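Local coordinates for lactate utilization protein C (Deinococcus radiodurans, PDB 2G40) that may take part in L-lactate utilization, as a homodimer of the LutC/YkgG family, at residues D62-Y67 with G140-D145; A120-A125 with R152-L157. One frame throughout, in Å; residues are numbered along the deposited sequence.

Two buried contacts, with centres about 20 Å apart, are linked through strand 141-144 and the loop after it. In interaction 1 the last turns of helix 53-66 rest on the start of strand 141-144; in interaction 2 helix 119-124 meets the loop turn 152-157 that follows the same strand. Along the sequence the segments alternate, so the two contacts cross. They touch where CD1 of Leu-144 packs against OG of Ser-156 at 3.5 Å. Both come within reach of the second subunit, through Thr-141 in interaction 1 and more extensively through residues 152-157 in interaction 2.

Interaction 1 of 2, residues D62-Y67 with G140-D145; sequences DRILDY and GTIILD
Arg-63 lays the root of its side chain on Gly-140: CB of Arg-63 sits 3.4 Å from CA of Gly-140. CA of Arg-63 and CA of Gly-140 are 4.6 Å apart. Here helix backbone and chain turn pack almost directly on each other. A side chain on Gly-140 would point at the helix and run into CB of Arg-63, and the positive phi of 59° also favours glycine. With Thr-141, Gly-140 forms a G1 beta bulge opposite Ile-136. The next residue of the helix, Ile-64, sends CD1 to the carbonyl oxygen of Gly-140 at 3.6 Å; CG1 anti to the carbonyl carbon (chi1 -69°), with a further bend at chi2, brings CD1 round to the strand. Beyond the oxygen the fit is looser, CD1 of Ile-64 approaching CD1 of Ile-142 only to 4.3 Å. No hydrogen bond crosses the contact.

The solvent side is polar: Asp-62 and Asp-66 are exposed and Arg-63 is partly so, whereas Gly-140, Ile-64 and Ile-142 are buried. Bent at chi2 and chi3, the Arg-63 chain leads its guanidinium away from Gly-140 to Asp-66, one turn further on in the helix. NH2 of Arg-63 makes a salt bridge with OD2 of Asp-66 at 3.2 Å, the carboxylate oxygen lying in the guanidinium plane; NE adds a weak bond to the same atom. CB of Asp-62 covers one guanidinium face off-centre. With an alanine at Arg-63, Asp-66 would probably lose its charged mate within the helix.

Ile-64 and Ile-142 both touch Val-220 of strand 217-223, so the parallel sheet contributes to the same apolar packing. Strand 141-144 itself runs antiparallel between strands 134-136 and 192-196, and Thr-141, facing away from the helix, packs on Val-186 of the second subunit.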
ATOM      1  N   ASP A  62      16.985 -14.685  -2.463  1.00 13.53           N
ATOM      2  CA  ASP A  62      17.691 -14.041  -3.572  1.00 14.66           C
ATOM      3  C   ASP A  62      16.991 -12.749  -3.978  1.00 14.44           C
ATOM      4  O   ASP A  62      17.623 -11.759  -4.248  1.00 15.02           O
ATOM      5  CB  ASP A  62      17.748 -14.935  -4.796  1.00 16.23           C
ATOM      6  CG  ASP A  62      18.601 -16.171  -4.596  1.00 22.22           C
ATOM      7  OD1 ASP A  62      19.312 -16.249  -3.582  1.00 22.21           O
ATOM      8  OD2 ASP A  62      18.569 -17.065  -5.472  1.00 22.15           O
ATOM      9  N   ARG A  63      15.669 -12.800  -4.051  1.00 14.56           N
ATOM     10  CA  ARG A  63      14.916 -11.638  -4.527  1.00 17.23           C
ATOM     11  C   ARG A  63      14.929 -10.519  -3.489  1.00 18.11           C
ATOM     12  O   ARG A  63      14.985  -9.345  -3.853  1.00 18.76           O
ATOM     13  CB  ARG A  63      13.476 -12.023  -4.899  1.00 17.00           C
ATOM     14  CG  ARG A  63      13.327 -12.925  -6.119  1.00 18.74           C
ATOM     15  CD  ARG A  63      13.785 -12.264  -7.425  1.00 21.59           C
ATOM     16  NE  ARG A  63      15.213 -12.465  -7.639  1.00 32.67           N
ATOM     17  CZ  ARG A  63      15.765 -13.617  -8.017  1.00 36.67           C
ATOM     18  NH1 ARG A  63      15.011 -14.698  -8.229  1.00 44.52           N
ATOM     19  NH2 ARG A  63      17.088 -13.698  -8.168  1.00 34.58           N
ATOM     20  N   ILE A  64      14.885 -10.880  -2.206  1.00 16.35           N
ATOM     21  CA  ILE A  64      14.930  -9.896  -1.123  1.00 19.37           C
ATOM     22  C   ILE A  64      16.315  -9.259  -1.081  1.00 19.21           C
ATOM     23  O   ILE A  64      16.442  -8.062  -0.944  1.00 21.46           O
ATOM     24  CB  ILE A  64      14.607 -10.548   0.231  1.00 17.88           C
ATOM     25  CG1 ILE A  64      13.134 -10.961   0.270  1.00 15.04           C
ATOM     26  CG2 ILE A  64      14.953  -9.625   1.385  1.00 22.19           C
ATOM     27  CD1 ILE A  64      12.107  -9.874   0.181  1.00 19.09           C
ATOM     28  N   LEU A  65      17.356 -10.074  -1.215  1.00 19.11           N
ATOM     29  CA  LEU A  65      18.708  -9.542  -1.249  1.00 21.54           C
ATOM     30  C   LEU A  65      18.907  -8.604  -2.453  1.00 23.25           C
ATOM     31  O   LEU A  65      19.550  -7.556  -2.312  1.00 23.01           O
ATOM     32  CB  LEU A  65      19.751 -10.662  -1.201  1.00 20.53           C
ATOM     33  CG  LEU A  65      19.789 -11.440   0.126  1.00 22.45           C
ATOM     34  CD1 LEU A  65      20.721 -12.645  -0.010  1.00 23.98           C
ATOM     35  CD2 LEU A  65      20.192 -10.557   1.310  1.00 21.62           C
ATOM     36  N   ASP A  66      18.350  -8.952  -3.615  1.00 26.02           N
ATOM     37  CA  ASP A  66      18.490  -8.096  -4.812  1.00 29.79           C
ATOM     38  C   ASP A  66      17.772  -6.754  -4.662  1.00 32.51           C
ATOM     39  O   ASP A  66      18.197  -5.766  -5.259  1.00 38.70           O
ATOM     40  CB  ASP A  66      17.953  -8.782  -6.067  1.00 30.12           C
ATOM     41  CG  ASP A  66      18.785  -9.967  -6.494  1.00 34.58           C
ATOM     42  OD1 ASP A  66      19.962 -10.063  -6.094  1.00 41.57           O
ATOM     43  OD2 ASP A  66      18.241 -10.820  -7.229  1.00 49.24           O
ATOM     44  N   TYR A  67      16.679  -6.755  -3.907  1.00 34.42           N
ATOM     45  CA  TYR A  67      15.919  -5.556  -3.466  1.00 33.36           C
ATOM     46  C   TYR A  67      16.814  -4.617  -2.636  1.00 32.53           C
ATOM     47  O   TYR A  67      16.482  -3.442  -2.463  1.00 34.16           O
ATOM     48  CB  TYR A  67      14.717  -6.056  -2.624  1.00 36.07           C
ATOM     49  CG  TYR A  67      13.621  -5.113  -2.145  1.00 37.81           C
ATOM     50  CD1 TYR A  67      13.404  -3.855  -2.708  1.00 46.28           C
ATOM     51  CD2 TYR A  67      12.750  -5.531  -1.138  1.00 44.98           C
ATOM     52  CE1 TYR A  67      12.360  -3.023  -2.247  1.00 46.18           C
ATOM     53  CE2 TYR A  67      11.706  -4.715  -0.679  1.00 46.83           C
ATOM     54  CZ  TYR A  67      11.513  -3.462  -1.229  1.00 48.18           C
ATOM     55  OH  TYR A  67      10.467  -2.676  -0.751  1.00 44.44           O
ATOM     56  N   GLY A 140       9.954 -11.639  -4.774  1.00 19.87           N
ATOM     57  CA  GLY A 140      10.467 -11.097  -3.519  1.00 19.89           C
ATOM     58  C   GLY A 140       9.495 -10.095  -2.947  1.00 19.86           C
ATOM     59  O   GLY A 140       9.883  -8.993  -2.517  1.00 20.04           O
ATOM     60  N   THR A 141       8.216 -10.447  -2.989  1.00 18.30           N
ATOM     61  CA  THR A 141       7.146  -9.550  -2.527  1.00 17.25           C
ATOM     62  C   THR A 141       6.673  -9.897  -1.152  1.00 17.80           C
ATOM     63  O   THR A 141       6.456 -11.066  -0.845  1.00 18.80           O
ATOM     64  CB  THR A 141       5.910  -9.643  -3.445  1.00 17.56           C
ATOM     65  OG1 THR A 141       6.273  -9.237  -4.760  1.00 16.89           O
ATOM     66  CG2 THR A 141       4.749  -8.753  -2.936  1.00 19.81           C
ATOM     67  N   ILE A 142       6.472  -8.873  -0.338  1.00 17.31           N
ATOM     68  CA  ILE A 142       5.839  -9.065   0.917  1.00 17.70           C
ATOM     69  C   ILE A 142       4.546  -8.265   0.844  1.00 14.92           C
ATOM     70  O   ILE A 142       4.535  -7.071   0.501  1.00 16.20           O
ATOM     71  CB  ILE A 142       6.716  -8.624   2.081  1.00 19.67           C
ATOM     72  CG1 ILE A 142       7.949  -9.530   2.198  1.00 19.82           C
ATOM     73  CG2 ILE A 142       5.911  -8.663   3.354  1.00 22.13           C
ATOM     74  CD1 ILE A 142       9.046  -8.968   3.069  1.00 23.27           C
ATOM     75  N   ILE A 143       3.451  -8.942   1.143  1.00 15.68           N
ATOM     76  CA  ILE A 143       2.157  -8.281   1.202  1.00 14.77           C
ATOM     77  C   ILE A 143       1.720  -8.113   2.651  1.00 17.10           C
ATOM     78  O   ILE A 143       1.697  -9.077   3.429  1.00 18.19           O
ATOM     79  CB  ILE A 143       1.074  -9.064   0.475  1.00 15.89           C
ATOM     80  CG1 ILE A 143       1.451  -9.279  -0.996  1.00 18.45           C
ATOM     81  CG2 ILE A 143      -0.297  -8.316   0.610  1.00 18.15           C
ATOM     82  CD1 ILE A 143       0.538 -10.254  -1.764  1.00 18.66           C
ATOM     83  N   LEU A 144       1.383  -6.880   2.983  1.00 18.74           N
ATOM     84  CA  LEU A 144       0.753  -6.543   4.225  1.00 18.98           C
ATOM     85  C   LEU A 144      -0.717  -6.313   3.996  1.00 18.10           C
ATOM     86  O   LEU A 144      -1.103  -5.610   3.054  1.00 16.27           O
ATOM     87  CB  LEU A 144       1.331  -5.251   4.777  1.00 18.28           C
ATOM     88  CG  LEU A 144       2.850  -5.116   4.903  1.00 23.92           C
ATOM     89  CD1 LEU A 144       3.120  -3.863   5.739  1.00 24.53           C
ATOM     90  CD2 LEU A 144       3.530  -6.334   5.517  1.00 23.24           C
ATOM     91  N   ASP A 145      -1.523  -6.823   4.919  1.00 17.27           N
ATOM     92  CA  ASP A 145      -2.953  -6.537   4.942  1.00 16.27           C
ATOM     93  C   ASP A 145      -3.387  -5.786   6.204  1.00 17.93           C
ATOM     94  O   ASP A 145      -4.573  -5.609   6.427  1.00 16.79           O
ATOM     95  CB  ASP A 145      -3.805  -7.800   4.703  1.00 16.05           C
ATOM     96  CG  ASP A 145      -3.733  -8.810   5.845  1.00 19.33           C
ATOM     97  OD1 ASP A 145      -2.989  -8.593   6.818  1.00 17.76           O
ATOM     98  OD2 ASP A 145      -4.407  -9.845   5.735  1.00 22.17           O
TER

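Interaction 2 of 2, residues A120-A125 with R152-L157; sequences AELDRA and RRALSL
Leu-122 carries the whole helix side of this contact, its two methyls parting over the loop turn. CD2 of Leu-122 meets CD2 of Leu-155 at 3.6 Å, the two side chains lying aslant, while CD1 of Leu-122 rests on CB of Ala-154 at 4.0 Å. The Leu-122 rotamer, with CG beside the backbone N (chi1 -67°), carries both methyls to the loop. Leu-155 starts out pointing away from the helix, yet its end returns to the leucine. CD1 of Leu-122 also lies 4.1 Å from NH2 of Arg-152, approaching the guanidinium obliquely.

The backbone of 153-155 curls as in a helix but lacks the regular hydrogen-bond series; bonds three residues apart hold it, Leu-155 N to Arg-152 O, 3.1 Å, and Leu-157 N to Ala-154 O, 3.2 Å. Both segments lie in the LUD domain, of the NADP-Rossmann clan, beside the parallel sheet, where Leu-122 and Leu-155 touch Ile-94 of strand 92-94.

The Arg-152 guanidinium is fixed by a salt bridge from NE to Asp-113 and hydrogen bonds from NH2 to Leu-117 O and from NH1 to Val-212 O of the second subunit. Ala-154 packs on Leu-157 of that subunit.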
ATOM      1  N   ALA A 120       5.401  12.808  13.394  1.00 23.77           N
ATOM      2  CA  ALA A 120       6.701  13.138  13.982  1.00 22.45           C
ATOM      3  C   ALA A 120       7.207  12.002  14.867  1.00 21.74           C
ATOM      4  O   ALA A 120       8.379  11.664  14.823  1.00 22.26           O
ATOM      5  CB  ALA A 120       6.603  14.417  14.765  1.00 23.52           C
ATOM      6  N   GLU A 121       6.315  11.415  15.664  1.00 21.62           N
ATOM      7  CA  GLU A 121       6.661  10.242  16.476  1.00 23.40           C
ATOM      8  C   GLU A 121       7.084   9.077  15.588  1.00 18.93           C
ATOM      9  O   GLU A 121       8.053   8.368  15.878  1.00 21.51           O
ATOM     10  CB  GLU A 121       5.500   9.839  17.392  1.00 21.34           C
ATOM     11  CG  GLU A 121       5.420  10.720  18.651  1.00 27.48           C
ATOM     12  CD  GLU A 121       4.053  10.740  19.342  1.00 27.37           C
ATOM     13  OE1 GLU A 121       3.010  10.449  18.716  1.00 24.86           O
ATOM     14  OE2 GLU A 121       4.015  11.106  20.539  1.00 34.17           O
ATOM     15  N   LEU A 122       6.347   8.857  14.509  1.00 17.37           N
ATOM     16  CA  LEU A 122       6.726   7.800  13.555  1.00 18.54           C
ATOM     17  C   LEU A 122       8.058   8.084  12.876  1.00 20.41           C
ATOM     18  O   LEU A 122       8.862   7.182  12.651  1.00 20.48           O
ATOM     19  CB  LEU A 122       5.657   7.647  12.489  1.00 17.58           C
ATOM     20  CG  LEU A 122       4.352   7.116  13.058  1.00 21.15           C
ATOM     21  CD1 LEU A 122       3.289   7.205  12.015  1.00 23.16           C
ATOM     22  CD2 LEU A 122       4.558   5.688  13.534  1.00 21.91           C
ATOM     23  N   ASP A 123       8.280   9.346  12.534  1.00 23.43           N
ATOM     24  CA  ASP A 123       9.518   9.726  11.865  1.00 23.50           C
ATOM     25  C   ASP A 123      10.714   9.601  12.811  1.00 24.54           C
ATOM     26  O   ASP A 123      11.822   9.286  12.374  1.00 25.22           O
ATOM     27  CB  ASP A 123       9.401  11.144  11.309  1.00 26.28           C
ATOM     28  CG  ASP A 123      10.577  11.522  10.459  1.00 30.29           C
ATOM     29  OD1 ASP A 123      10.869  10.782   9.503  1.00 33.11           O
ATOM     30  OD2 ASP A 123      11.222  12.548  10.753  1.00 35.63           O
ATOM     31  N   ARG A 124      10.488   9.809  14.107  1.00 23.52           N
ATOM     32  CA  ARG A 124      11.568   9.747  15.091  1.00 24.96           C
ATOM     33  C   ARG A 124      11.878   8.325  15.583  1.00 23.13           C
ATOM     34  O   ARG A 124      12.947   8.079  16.138  1.00 23.09           O
ATOM     35  CB  ARG A 124      11.255  10.675  16.262  1.00 24.38           C
ATOM     36  CG  ARG A 124      11.495  12.151  15.897  1.00 28.86           C
ATOM     37  CD  ARG A 124      10.811  13.133  16.860  1.00 31.68           C
ATOM     38  N   ALA A 125      10.950   7.403  15.361  1.00 18.63           N
ATOM     39  CA  ALA A 125      11.132   6.013  15.730  1.00 17.36           C
ATOM     40  C   ALA A 125      12.311   5.462  14.933  1.00 18.64           C
ATOM     41  O   ALA A 125      12.579   5.919  13.819  1.00 22.08           O
ATOM     42  CB  ALA A 125       9.850   5.225  15.432  1.00 16.93           C
ATOM     43  N   ARG A 152      -1.618  -0.054  11.068  1.00 17.99           N
ATOM     44  CA  ARG A 152      -2.121   0.799   9.983  1.00 18.20           C
ATOM     45  C   ARG A 152      -1.026   1.137   8.990  1.00 17.85           C
ATOM     46  O   ARG A 152       0.152   0.968   9.266  1.00 18.35           O
ATOM     47  CB  ARG A 152      -2.771   2.066  10.536  1.00 17.88           C
ATOM     48  CG  ARG A 152      -1.810   2.991  11.265  1.00 18.83           C
ATOM     49  CD  ARG A 152      -2.545   3.990  12.125  1.00 18.33           C
ATOM     50  NE  ARG A 152      -1.656   4.634  13.058  1.00 17.90           N
ATOM     51  CZ  ARG A 152      -1.129   5.844  12.900  1.00 21.48           C
ATOM     52  NH1 ARG A 152      -1.495   6.646  11.901  1.00 18.92           N
ATOM     53  NH2 ARG A 152      -0.294   6.298  13.807  1.00 18.96           N
ATOM     54  N   ARG A 153      -1.439   1.645   7.838  1.00 18.46           N
ATOM     55  CA  ARG A 153      -0.518   1.873   6.735  1.00 17.50           C
ATOM     56  C   ARG A 153       0.628   2.807   7.105  1.00 20.16           C
ATOM     57  O   ARG A 153       1.743   2.596   6.673  1.00 18.56           O
ATOM     58  CB  ARG A 153      -1.287   2.371   5.524  1.00 19.68           C
ATOM     59  CG  ARG A 153      -2.162   1.281   4.927  1.00 23.05           C
ATOM     60  CD  ARG A 153      -2.462   1.549   3.488  1.00 33.70           C
ATOM     61  NE  ARG A 153      -3.557   2.477   3.358  1.00 36.51           N
ATOM     62  CZ  ARG A 153      -3.622   3.490   2.491  1.00 37.97           C
ATOM     63  NH1 ARG A 153      -2.630   3.775   1.646  1.00 37.32           N
ATOM     64  NH2 ARG A 153      -4.713   4.239   2.491  1.00 42.99           N
ATOM     65  N   ALA A 154       0.357   3.804   7.942  1.00 17.72           N
ATOM     66  CA  ALA A 154       1.377   4.785   8.283  1.00 19.23           C
ATOM     67  C   ALA A 154       2.586   4.156   8.957  1.00 19.53           C
ATOM     68  O   ALA A 154       3.678   4.667   8.814  1.00 19.07           O
ATOM     69  CB  ALA A 154       0.809   5.874   9.180  1.00 19.65           C
ATOM     70  N   LEU A 155       2.374   3.078   9.709  1.00 21.45           N
ATOM     71  CA  LEU A 155       3.434   2.495  10.530  1.00 22.13           C
ATOM     72  C   LEU A 155       4.548   1.890   9.702  1.00 23.37           C
ATOM     73  O   LEU A 155       5.681   1.830  10.157  1.00 24.54           O
ATOM     74  CB  LEU A 155       2.875   1.409  11.440  1.00 19.75           C
ATOM     75  CG  LEU A 155       1.822   1.773  12.468  1.00 21.76           C
ATOM     76  CD1 LEU A 155       1.684   0.623  13.458  1.00 23.04           C
ATOM     77  CD2 LEU A 155       2.173   3.048  13.171  1.00 23.46           C
ATOM     78  N   SER A 156       4.230   1.421   8.506  1.00 21.78           N
ATOM     79  CA  SER A 156       5.239   0.837   7.622  1.00 24.06           C
ATOM     80  C   SER A 156       5.593   1.782   6.472  1.00 23.47           C
ATOM     81  O   SER A 156       6.371   1.433   5.587  1.00 25.67           O
ATOM     82  CB  SER A 156       4.771  -0.532   7.110  1.00 25.06           C
ATOM     83  OG  SER A 156       3.416  -0.502   6.673  1.00 27.84           O
ATOM     84  N   LEU A 157       5.061   2.994   6.499  1.00 21.83           N
ATOM     85  CA  LEU A 157       5.409   3.968   5.488  1.00 22.65           C
ATOM     86  C   LEU A 157       6.352   5.033   5.989  1.00 22.73           C
ATOM     87  O   LEU A 157       7.260   5.428   5.281  1.00 21.93           O
ATOM     88  CB  LEU A 157       4.161   4.660   4.946  1.00 24.20           C
ATOM     89  CG  LEU A 157       4.522   5.711   3.882  1.00 31.97           C
ATOM     90  CD1 LEU A 157       5.034   5.027   2.616  1.00 33.81           C
ATOM     91  CD2 LEU A 157       3.380   6.617   3.575  1.00 28.91           C
TER